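Local coordinates for protein M32 carboxypeptidase (Chitinophagaceae bacterium, PDB 7A03) that probably removes residues from the C-terminal ends of peptides as a metal-dependent carboxypeptidase of family M32, at residues A228-F238 with P244-I253; Q299-V307 with L455-H464. All coordinates share one frame; numbering follows the deposited sequence.

Overall arrangement
Contact 1 joins two parallel strands of a small mixed sheet in a mainly helical chain. Contact 2 joins two nearly antiparallel helices that are far apart in sequence. The former is partly buried, and a row of backbone hydrogen bonds holds it; salt bridges within each strand segment lie on its more exposed side. In the latter nearly all touching residues are buried, leucines and a tryptophan do most of the packing, and a single histidine-to-glutamine hydrogen bond crosses it. The two centres lie 18 Å apart, without touching. Both flank helix 258-277, which carries an HExxH pattern: Thr251 of contact 1 packs on Cys265, and Trp303 of contact 2 on Leu273.

Contact 1. Residues A228-F238 with P244-I253; sequences AGRQDISEHPF and PLDVRVTTRI. With CIT (citric acid), chain G.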
loop_
_atom_site.group_PDB
_atom_site.type_symbol
_atom_site.label_atom_id
_atom_site.label_comp_id
_atom_site.label_asym_id
_atom_site.label_seq_id
_atom_site.Cartn_x
_atom_site.Cartn_y
_atom_site.Cartn_z
ATOM N N ALA A 228 -20.384 -4.622 9.021
ATOM C CA ALA A 228 -19.308 -5.561 8.721
ATOM C C ALA A 228 -17.959 -4.875 8.876
ATOM O O ALA A 228 -16.973 -5.245 8.217
ATOM C CB ALA A 228 -19.470 -6.135 7.317
ATOM N N GLY A 229 -17.915 -3.866 9.730
ATOM C CA GLY A 229 -16.711 -3.091 9.940
ATOM C C GLY A 229 -16.983 -2.018 10.960
ATOM O O GLY A 229 -18.095 -1.903 11.501
ATOM N N ARG A 230 -15.945 -1.243 11.228
ATOM C CA ARG A 230 -16.003 -0.142 12.176
ATOM C C ARG A 230 -14.719 0.651 12.036
ATOM O O ARG A 230 -13.725 0.165 11.472
ATOM C CB ARG A 230 -16.165 -0.652 13.625
ATOM C CG ARG A 230 -15.032 -1.566 14.098
ATOM C CD ARG A 230 -15.107 -1.829 15.647
ATOM N NE ARG A 230 -14.887 -0.588 16.387
ATOM C CZ ARG A 230 -15.853 0.114 16.977
ATOM N NH1 ARG A 230 -17.106 -0.338 16.978
ATOM N NH2 ARG A 230 -15.548 1.245 17.590
ATOM N N GLN A 231 -14.743 1.869 12.560
ATOM C CA GLN A 231 -13.592 2.752 12.589
ATOM C C GLN A 231 -13.201 3.049 14.028
ATOM O O GLN A 231 -14.074 3.247 14.892
ATOM C CB GLN A 231 -13.862 4.088 11.871
ATOM C CG GLN A 231 -12.640 5.012 11.870
ATOM C CD GLN A 231 -12.839 6.285 11.061
ATOM O OE1 GLN A 231 -13.502 7.230 11.520
ATOM N NE2 GLN A 231 -12.228 6.341 9.889
ATOM N N ASP A 232 -11.894 3.135 14.262
ATOM C CA ASP A 232 -11.328 3.513 15.548
ATOM C C ASP A 232 -10.140 4.430 15.292
ATOM O O ASP A 232 -9.709 4.617 14.150
ATOM C CB ASP A 232 -10.913 2.275 16.367
ATOM C CG ASP A 232 -12.101 1.407 16.733
ATOM O OD1 ASP A 232 -12.772 1.736 17.743
ATOM O OD2 ASP A 232 -12.396 0.438 15.996
ATOM N N ILE A 233 -9.651 5.054 16.344
ATOM C CA ILE A 233 -8.458 5.901 16.274
ATOM C C ILE A 233 -7.216 5.048 16.493
ATOM O O ILE A 233 -7.182 4.184 17.380
ATOM C CB ILE A 233 -8.530 7.028 17.326
ATOM C CG1 ILE A 233 -9.726 7.943 17.073
ATOM C CG2 ILE A 233 -7.227 7.831 17.343
ATOM C CD1 ILE A 233 -9.555 8.885 15.873
ATOM N N SER A 234 -6.179 5.281 15.687
ATOM C CA SER A 234 -4.867 4.709 15.945
ATOM C C SER A 234 -3.788 5.706 15.536
ATOM O O SER A 234 -4.078 6.740 14.923
ATOM C CB SER A 234 -4.714 3.332 15.275
ATOM O OG SER A 234 -4.349 3.469 13.916
ATOM N N GLU A 235 -2.527 5.395 15.873
ATOM C CA GLU A 235 -1.453 6.347 15.589
ATOM C C GLU A 235 -1.184 6.460 14.091
ATOM O O GLU A 235 -0.891 7.554 13.596
ATOM C CB GLU A 235 -0.164 6.028 16.357
ATOM C CG GLU A 235 0.985 6.996 16.186
ATOM C CD GLU A 235 2.194 6.626 17.017
ATOM O OE1 GLU A 235 2.173 5.590 17.714
ATOM O OE2 GLU A 235 3.176 7.376 16.975
ATOM N N HIS A 236 -1.297 5.357 13.360
ATOM C CA HIS A 236 -1.056 5.324 11.920
ATOM C C HIS A 236 -2.250 4.649 11.266
ATOM O O HIS A 236 -2.488 3.448 11.507
ATOM C CB HIS A 236 0.224 4.558 11.604
ATOM C CG HIS A 236 1.446 5.172 12.203
ATOM N ND1 HIS A 236 2.060 4.665 13.329
ATOM C CD2 HIS A 236 2.149 6.275 11.853
ATOM C CE1 HIS A 236 3.100 5.420 13.637
ATOM N NE2 HIS A 236 3.181 6.398 12.752
ATOM N N PRO A 237 -3.021 5.362 10.460
ATOM C CA PRO A 237 -4.202 4.757 9.835
ATOM C C PRO A 237 -3.880 3.475 9.082
ATOM O O PRO A 237 -2.859 3.360 8.396
ATOM C CB PRO A 237 -4.686 5.853 8.884
ATOM C CG PRO A 237 -4.270 7.131 9.565
ATOM C CD PRO A 237 -2.946 6.817 10.234
ATOM N N PHE A 238 -4.779 2.509 9.189
ATOM C CA PHE A 238 -4.632 1.248 8.477
ATOM C C PHE A 238 -5.998 0.599 8.305
ATOM O O PHE A 238 -6.995 1.028 8.887
ATOM C CB PHE A 238 -3.647 0.285 9.178
ATOM C CG PHE A 238 -4.123 -0.239 10.523
ATOM C CD1 PHE A 238 -3.867 0.468 11.689
ATOM C CD2 PHE A 238 -4.814 -1.426 10.608
ATOM C CE1 PHE A 238 -4.283 -0.003 12.941
ATOM C CE2 PHE A 238 -5.229 -1.916 11.854
ATOM C CZ PHE A 238 -4.971 -1.190 13.018
ATOM N N PRO A 244 -14.244 -11.177 5.288
ATOM C CA PRO A 244 -14.915 -10.099 4.529
ATOM C C PRO A 244 -16.051 -9.418 5.282
ATOM O O PRO A 244 -16.481 -8.315 4.886
ATOM C CB PRO A 244 -15.405 -10.811 3.263
ATOM C CG PRO A 244 -14.509 -12.037 3.145
ATOM C CD PRO A 244 -14.274 -12.463 4.567
ATOM N N LEU A 245 -16.563 -10.026 6.355
ATOM C CA LEU A 245 -17.641 -9.448 7.149
ATOM C C LEU A 245 -17.131 -8.735 8.399
ATOM O O LEU A 245 -17.930 -8.367 9.275
ATOM C CB LEU A 245 -18.688 -10.511 7.510
ATOM C CG LEU A 245 -19.342 -11.138 6.271
ATOM C CD1 LEU A 245 -20.180 -12.345 6.653
ATOM C CD2 LEU A 245 -20.202 -10.125 5.538
ATOM N N ASP A 246 -15.810 -8.524 8.501
ATOM C CA ASP A 246 -15.283 -7.815 9.665
ATOM C C ASP A 246 -13.992 -7.142 9.200
ATOM O O ASP A 246 -12.874 -7.641 9.407
ATOM C CB ASP A 246 -15.051 -8.748 10.850
ATOM C CG ASP A 246 -14.795 -8.003 12.138
ATOM O OD1 ASP A 246 -14.617 -6.780 12.108
ATOM O OD2 ASP A 246 -14.767 -8.665 13.207
ATOM N N VAL A 247 -14.176 -5.973 8.589
ATOM C CA VAL A 247 -13.103 -5.217 7.959
ATOM C C VAL A 247 -13.042 -3.870 8.653
ATOM O O VAL A 247 -13.962 -3.055 8.516
ATOM C CB VAL A 247 -13.351 -5.048 6.457
ATOM C CG1 VAL A 247 -12.217 -4.191 5.848
ATOM C CG2 VAL A 247 -13.465 -6.413 5.779
ATOM N N ARG A 248 -11.965 -3.622 9.389
ATOM C CA ARG A 248 -11.879 -2.484 10.294
ATOM C C ARG A 248 -10.846 -1.485 9.790
ATOM O O ARG A 248 -9.813 -1.868 9.220
ATOM C CB ARG A 248 -11.561 -2.938 11.734
ATOM C CG ARG A 248 -12.564 -3.974 12.224
ATOM C CD ARG A 248 -12.420 -4.269 13.710
ATOM N NE ARG A 248 -13.272 -5.384 14.085
ATOM C CZ ARG A 248 -13.387 -5.844 15.324
ATOM N NH1 ARG A 248 -12.774 -5.225 16.323
ATOM N NH2 ARG A 248 -14.136 -6.904 15.549
ATOM N N VAL A 249 -11.151 -0.200 9.977
ATOM C CA VAL A 249 -10.253 0.880 9.589
ATOM C C VAL A 249 -9.910 1.725 10.802
ATOM O O VAL A 249 -10.667 1.802 11.778
ATOM C CB VAL A 249 -10.861 1.755 8.468
ATOM C CG1 VAL A 249 -11.103 0.920 7.242
ATOM C CG2 VAL A 249 -12.151 2.431 8.938
ATOM N N THR A 250 -8.760 2.378 10.742
ATOM C CA THR A 250 -8.421 3.376 11.740
ATOM C C THR A 250 -8.113 4.697 11.067
ATOM O O THR A 250 -7.814 4.759 9.868
ATOM C CB THR A 250 -7.251 2.928 12.632
ATOM O OG1 THR A 250 -6.047 2.864 11.860
ATOM C CG2 THR A 250 -7.528 1.537 13.214
ATOM N N THR A 251 -8.213 5.767 11.844
ATOM C CA THR A 251 -7.852 7.076 11.349
ATOM C C THR A 251 -7.217 7.846 12.487
ATOM O O THR A 251 -7.138 7.365 13.624
ATOM C CB THR A 251 -9.051 7.779 10.704
ATOM O OG1 THR A 251 -8.590 8.945 9.998
ATOM C CG2 THR A 251 -10.083 8.190 11.759
ATOM N N ARG A 252 -6.754 9.048 12.175
ATOM C CA ARG A 252 -6.204 9.953 13.162
ATOM C C ARG A 252 -6.719 11.343 12.835
ATOM O O ARG A 252 -6.899 11.694 11.665
ATOM C CB ARG A 252 -4.670 9.957 13.121
ATOM C CG ARG A 252 -4.114 10.023 11.717
ATOM C CD ARG A 252 -2.602 10.166 11.704
ATOM N NE ARG A 252 -2.121 10.528 10.373
ATOM C CZ ARG A 252 -1.098 11.346 10.146
ATOM N NH1 ARG A 252 -0.446 11.892 11.166
ATOM N NH2 ARG A 252 -0.730 11.624 8.902
ATOM N N ILE A 253 -6.955 12.135 13.865
ATOM C CA ILE A 253 -7.509 13.470 13.703
ATOM C C ILE A 253 -6.491 14.486 14.194
ATOM O O ILE A 253 -5.963 14.350 15.302
ATOM C CB ILE A 253 -8.828 13.615 14.478
ATOM C CG1 ILE A 253 -9.882 12.673 13.919
ATOM C CG2 ILE A 253 -9.327 15.072 14.418
ATOM C CD1 ILE A 253 -11.037 12.461 14.844
HETATM C C1 CIT G . -17.649 3.504 14.496
HETATM O O1 CIT G . -16.779 3.805 15.343
HETATM O O2 CIT G . -17.369 2.665 13.609
HETATM C C2 CIT G . -19.017 4.147 14.558
HETATM O O HOH W 1 -10.217 5.326 8.187
HETATM O O HOH W 2 -10.964 -0.257 13.784
#
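The Phe238 ring carries Thr250 CG2 over one face, 4.0 Å from the ring centroid and 28° off its normal; His236 O lies in plane at the ring's edge. Arg230 CD sits over one face of the Arg248 guanidinium, whose edge takes the Asp246 carboxylate side-on, Arg248 NE to Asp246 OD1 being 2.8 Å; Arg248 also makes a cation-pi contact with Trp33. Arg230 grips Asp232 likewise, and a citrate, probably from the crystallisation liquor, has C1 over one face of the Arg230 guanidinium; Asp232 OD1 also bonds Tyr38. An alanine in place of Arg248 would probably lose the Trp33 contact, leave Asp246 without its charge mate and open a gap beside Arg230 CG, now 3.8 Å from Arg248 CD. Antiparallel strand 239-241 completes a three-stranded mixed sheet with parallel strands 229-233 and 247-251. Bonds such as Asp232 N to Val249 O (3.1 Å) fix the register, and Gln231 and Thr251 turn together toward helix 258-277. Gln231 N donates to citrate O2 at 2.9 Å. Thr250 OG1, set between backbone N and carbonyl carbon (chi1 68°), shares a 2.7 Å hydrogen bond with Ser234 OG and accepts one from Phe238 N at 3.0 Å.

Contact 2. Residues Q299-V307 with L455-H464; sequences QSRLWENNV and LLEWLRNNIH
Trp303 reaches from helix 299-307 into the leucines of helix 455-462. Its CB does not point at the partner helix, but with CG anti to the carbonyl carbon (chi1 -74°) the indole swings across. Along the ring, NE1 meets Leu459 CD1 obliquely at 3.5 Å, and CE2 and CZ2 lie a little farther off. At the tip, CH2 lies 3.7 Å from Leu455 CD2. This methyl sits over the six-membered ring, 3.8 Å from its centroid and 16° off the normal, in CH-pi geometry. Leu302 CD2 lies toward the rim of the same face, 3.9 Å from Leu455 CD2, and Val307 CG2 meets that methyl tip to tip, so three side chains pack one leucine branch.

Beside this apolar patch, His464 NE2 donates to Gln299 OE1 at 2.9 Å. The oxygen lies near the imidazole plane, but the donor stands above the amide's carbonyl plane, the two being nearly perpendicular. Arg460 NE donates to His464 ND1, which fixes the ring's rotation and is consistent with a proton on NE2.

The axes are 13.0 Å apart at 157°, a wide antiparallel helix pairing bridged by long side chains. It belongs to the mainly helical M32 fold, where helix 293-307 flanks the HExxH helix: Glu304 OE1 is hydrogen-bonded to His267 ND1 of that pattern, consistent with a second-shell role at the metal site expected for the family, with no metal bound here.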
loop_
_atom_site.group_PDB
_atom_site.type_symbol
_atom_site.label_atom_id
_atom_site.label_comp_id
_atom_site.label_asym_id
_atom_site.label_seq_id
_atom_site.Cartn_x
_atom_site.Cartn_y
_atom_site.Cartn_z
ATOM N N GLN A 299 -6.592 0.573 -4.961
ATOM C CA GLN A 299 -7.915 0.883 -4.403
ATOM C C GLN A 299 -7.873 2.077 -3.443
ATOM O O GLN A 299 -8.717 3.000 -3.529
ATOM C CB GLN A 299 -8.455 -0.360 -3.705
ATOM C CG GLN A 299 -8.616 -1.521 -4.652
ATOM C CD GLN A 299 -9.486 -1.151 -5.835
ATOM O OE1 GLN A 299 -10.710 -1.084 -5.723
ATOM N NE2 GLN A 299 -8.850 -0.882 -6.982
ATOM N N SER A 300 -6.861 2.112 -2.570
ATOM C CA SER A 300 -6.737 3.265 -1.671
ATOM C C SER A 300 -6.506 4.572 -2.429
ATOM O O SER A 300 -7.123 5.607 -2.116
ATOM C CB SER A 300 -5.657 3.040 -0.607
ATOM O OG SER A 300 -4.364 2.971 -1.175
ATOM N N ARG A 301 -5.619 4.548 -3.431
ATOM C CA ARG A 301 -5.301 5.773 -4.152
ATOM C C ARG A 301 -6.422 6.205 -5.089
ATOM O O ARG A 301 -6.612 7.411 -5.288
ATOM C CB ARG A 301 -4.009 5.606 -4.953
ATOM C CG ARG A 301 -2.753 5.494 -4.087
ATOM C CD ARG A 301 -2.545 6.687 -3.155
ATOM N NE ARG A 301 -1.184 6.669 -2.619
ATOM C CZ ARG A 301 -0.721 7.464 -1.661
ATOM N NH1 ARG A 301 0.553 7.377 -1.316
ATOM N NH2 ARG A 301 -1.498 8.369 -1.070
ATOM N N LEU A 302 -7.151 5.247 -5.686
ATOM C CA LEU A 302 -8.238 5.620 -6.581
ATOM C C LEU A 302 -9.283 6.406 -5.821
ATOM O O LEU A 302 -9.762 7.448 -6.304
ATOM C CB LEU A 302 -8.866 4.375 -7.206
ATOM C CG LEU A 302 -10.027 4.580 -8.191
ATOM C CD1 LEU A 302 -10.009 3.478 -9.243
ATOM C CD2 LEU A 302 -11.371 4.581 -7.474
ATOM N N TRP A 303 -9.636 5.939 -4.614
ATOM C CA TRP A 303 -10.628 6.705 -3.866
ATOM C C TRP A 303 -10.044 7.981 -3.265
ATOM O O TRP A 303 -10.687 9.041 -3.308
ATOM C CB TRP A 303 -11.253 5.836 -2.784
ATOM C CG TRP A 303 -12.215 4.812 -3.297
ATOM C CD1 TRP A 303 -11.951 3.507 -3.582
ATOM C CD2 TRP A 303 -13.611 5.006 -3.562
ATOM N NE1 TRP A 303 -13.099 2.861 -3.982
ATOM C CE2 TRP A 303 -14.126 3.771 -4.004
ATOM C CE3 TRP A 303 -14.476 6.107 -3.473
ATOM C CZ2 TRP A 303 -15.470 3.595 -4.332
ATOM C CZ3 TRP A 303 -15.818 5.926 -3.805
ATOM C CH2 TRP A 303 -16.295 4.688 -4.242
ATOM N N GLU A 304 -8.823 7.919 -2.734
ATOM C CA GLU A 304 -8.266 9.084 -2.056
ATOM C C GLU A 304 -8.036 10.237 -3.024
ATOM O O GLU A 304 -8.306 11.401 -2.696
ATOM C CB GLU A 304 -6.949 8.708 -1.372
ATOM C CG GLU A 304 -6.330 9.887 -0.633
ATOM C CD GLU A 304 -4.850 9.728 -0.367
ATOM O OE1 GLU A 304 -4.300 8.655 -0.687
ATOM O OE2 GLU A 304 -4.234 10.692 0.150
ATOM N N ASN A 305 -7.521 9.928 -4.211
ATOM C CA ASN A 305 -6.943 10.926 -5.098
ATOM C C ASN A 305 -7.733 11.095 -6.387
ATOM O O ASN A 305 -8.269 12.176 -6.629
ATOM C CB ASN A 305 -5.487 10.551 -5.383
ATOM C CG ASN A 305 -4.587 10.793 -4.183
ATOM O OD1 ASN A 305 -4.987 11.448 -3.212
ATOM N ND2 ASN A 305 -3.366 10.258 -4.233
ATOM N N ASN A 306 -7.825 10.054 -7.217
ATOM C CA ASN A 306 -8.546 10.192 -8.484
ATOM C C ASN A 306 -9.999 10.595 -8.266
ATOM O O ASN A 306 -10.568 11.329 -9.086
ATOM C CB ASN A 306 -8.453 8.901 -9.289
ATOM C CG ASN A 306 -7.024 8.466 -9.495
ATOM O OD1 ASN A 306 -6.386 7.959 -8.576
ATOM N ND2 ASN A 306 -6.494 8.721 -10.687
ATOM N N VAL A 307 -10.607 10.138 -7.167
ATOM C CA VAL A 307 -11.912 10.628 -6.739
ATOM C C VAL A 307 -11.736 11.751 -5.715
ATOM O O VAL A 307 -12.166 12.889 -5.941
ATOM C CB VAL A 307 -12.767 9.477 -6.177
ATOM C CG1 VAL A 307 -14.089 10.029 -5.684
ATOM C CG2 VAL A 307 -12.975 8.412 -7.254
ATOM N N LEU A 455 -19.472 3.739 -9.265
ATOM C CA LEU A 455 -18.050 3.421 -9.201
ATOM C C LEU A 455 -17.805 2.156 -8.382
ATOM O O LEU A 455 -17.025 1.281 -8.796
ATOM C CB LEU A 455 -17.276 4.605 -8.626
ATOM C CG LEU A 455 -15.807 4.295 -8.337
ATOM C CD1 LEU A 455 -15.049 3.973 -9.607
ATOM C CD2 LEU A 455 -15.192 5.460 -7.636
ATOM N N LEU A 456 -18.467 2.039 -7.217
ATOM C CA LEU A 456 -18.286 0.845 -6.393
ATOM C C LEU A 456 -18.750 -0.394 -7.145
ATOM O O LEU A 456 -18.086 -1.431 -7.110
ATOM C CB LEU A 456 -19.018 0.979 -5.053
ATOM C CG LEU A 456 -18.857 -0.265 -4.168
ATOM C CD1 LEU A 456 -17.397 -0.540 -3.886
ATOM C CD2 LEU A 456 -19.636 -0.071 -2.878
ATOM N N GLU A 457 -19.884 -0.300 -7.839
ATOM C CA GLU A 457 -20.353 -1.407 -8.663
ATOM C C GLU A 457 -19.316 -1.804 -9.710
ATOM O O GLU A 457 -19.055 -2.999 -9.915
ATOM C CB GLU A 457 -21.676 -1.026 -9.325
ATOM C CG GLU A 457 -22.251 -2.122 -10.200
ATOM C CD GLU A 457 -23.517 -1.707 -10.903
ATOM O OE1 GLU A 457 -23.609 -0.541 -11.343
ATOM O OE2 GLU A 457 -24.431 -2.548 -10.997
ATOM N N TRP A 458 -18.722 -0.824 -10.403
ATOM C CA TRP A 458 -17.694 -1.166 -11.386
ATOM C C TRP A 458 -16.524 -1.905 -10.736
ATOM O O TRP A 458 -16.037 -2.920 -11.261
ATOM C CB TRP A 458 -17.237 0.103 -12.113
ATOM C CG TRP A 458 -16.285 -0.154 -13.226
ATOM C CD1 TRP A 458 -16.593 -0.443 -14.529
ATOM C CD2 TRP A 458 -14.855 -0.126 -13.147
ATOM N NE1 TRP A 458 -15.439 -0.600 -15.260
ATOM C CE2 TRP A 458 -14.359 -0.417 -14.433
ATOM C CE3 TRP A 458 -13.941 0.103 -12.107
ATOM C CZ2 TRP A 458 -13.002 -0.471 -14.711
ATOM C CZ3 TRP A 458 -12.587 0.054 -12.387
ATOM C CH2 TRP A 458 -12.131 -0.241 -13.682
ATOM N N LEU A 459 -16.074 -1.424 -9.584
ATOM C CA LEU A 459 -14.985 -2.098 -8.882
ATOM C C LEU A 459 -15.391 -3.501 -8.444
ATOM O O LEU A 459 -14.581 -4.433 -8.488
ATOM C CB LEU A 459 -14.551 -1.252 -7.689
ATOM C CG LEU A 459 -13.943 0.108 -8.033
ATOM C CD1 LEU A 459 -13.884 0.974 -6.769
ATOM C CD2 LEU A 459 -12.560 -0.048 -8.667
ATOM N N ARG A 460 -16.636 -3.656 -7.981
ATOM C CA ARG A 460 -17.107 -4.941 -7.491
ATOM C C ARG A 460 -17.315 -5.940 -8.617
ATOM O O ARG A 460 -17.301 -7.147 -8.365
ATOM C CB ARG A 460 -18.414 -4.741 -6.723
ATOM C CG ARG A 460 -18.222 -4.113 -5.354
ATOM C CD ARG A 460 -17.767 -5.161 -4.321
ATOM N NE ARG A 460 -17.235 -4.539 -3.116
ATOM C CZ ARG A 460 -17.981 -4.082 -2.119
ATOM N NH1 ARG A 460 -19.301 -4.195 -2.164
ATOM N NH2 ARG A 460 -17.403 -3.539 -1.065
ATOM N N ASN A 461 -17.522 -5.465 -9.853
ATOM C CA ASN A 461 -17.616 -6.352 -11.012
ATOM C C ASN A 461 -16.268 -6.639 -11.660
ATOM O O ASN A 461 -16.101 -7.698 -12.286
ATOM C CB ASN A 461 -18.552 -5.758 -12.069
ATOM C CG ASN A 461 -20.001 -5.735 -11.608
ATOM O OD1 ASN A 461 -20.400 -6.511 -10.744
ATOM N ND2 ASN A 461 -20.792 -4.852 -12.194
ATOM N N ASN A 462 -15.299 -5.734 -11.523
ATOM C CA ASN A 462 -14.046 -5.858 -12.250
ATOM C C ASN A 462 -12.845 -6.256 -11.410
ATOM O O ASN A 462 -11.911 -6.840 -11.965
ATOM C CB ASN A 462 -13.725 -4.558 -12.987
ATOM C CG ASN A 462 -14.569 -4.385 -14.220
ATOM O OD1 ASN A 462 -14.245 -4.920 -15.284
ATOM N ND2 ASN A 462 -15.672 -3.656 -14.082
ATOM N N ILE A 463 -12.826 -5.955 -10.109
ATOM C CA ILE A 463 -11.619 -6.175 -9.306
ATOM C C ILE A 463 -11.891 -7.010 -8.062
ATOM O O ILE A 463 -11.265 -8.056 -7.853
ATOM C CB ILE A 463 -10.942 -4.842 -8.938
ATOM C CG1 ILE A 463 -10.404 -4.168 -10.212
ATOM C CG2 ILE A 463 -9.808 -5.097 -7.953
ATOM C CD1 ILE A 463 -10.009 -2.718 -10.030
ATOM N N HIS A 464 -12.827 -6.556 -7.229
ATOM C CA HIS A 464 -12.946 -7.107 -5.881
ATOM C C HIS A 464 -13.175 -8.611 -5.780
ATOM O O HIS A 464 -12.588 -9.224 -4.871
ATOM C CB HIS A 464 -14.018 -6.345 -5.103
ATOM C CG HIS A 464 -13.696 -4.901 -4.911
ATOM N ND1 HIS A 464 -14.545 -4.025 -4.267
ATOM C CD2 HIS A 464 -12.602 -4.185 -5.252
ATOM C CE1 HIS A 464 -13.991 -2.826 -4.231
ATOM N NE2 HIS A 464 -12.814 -2.896 -4.830
#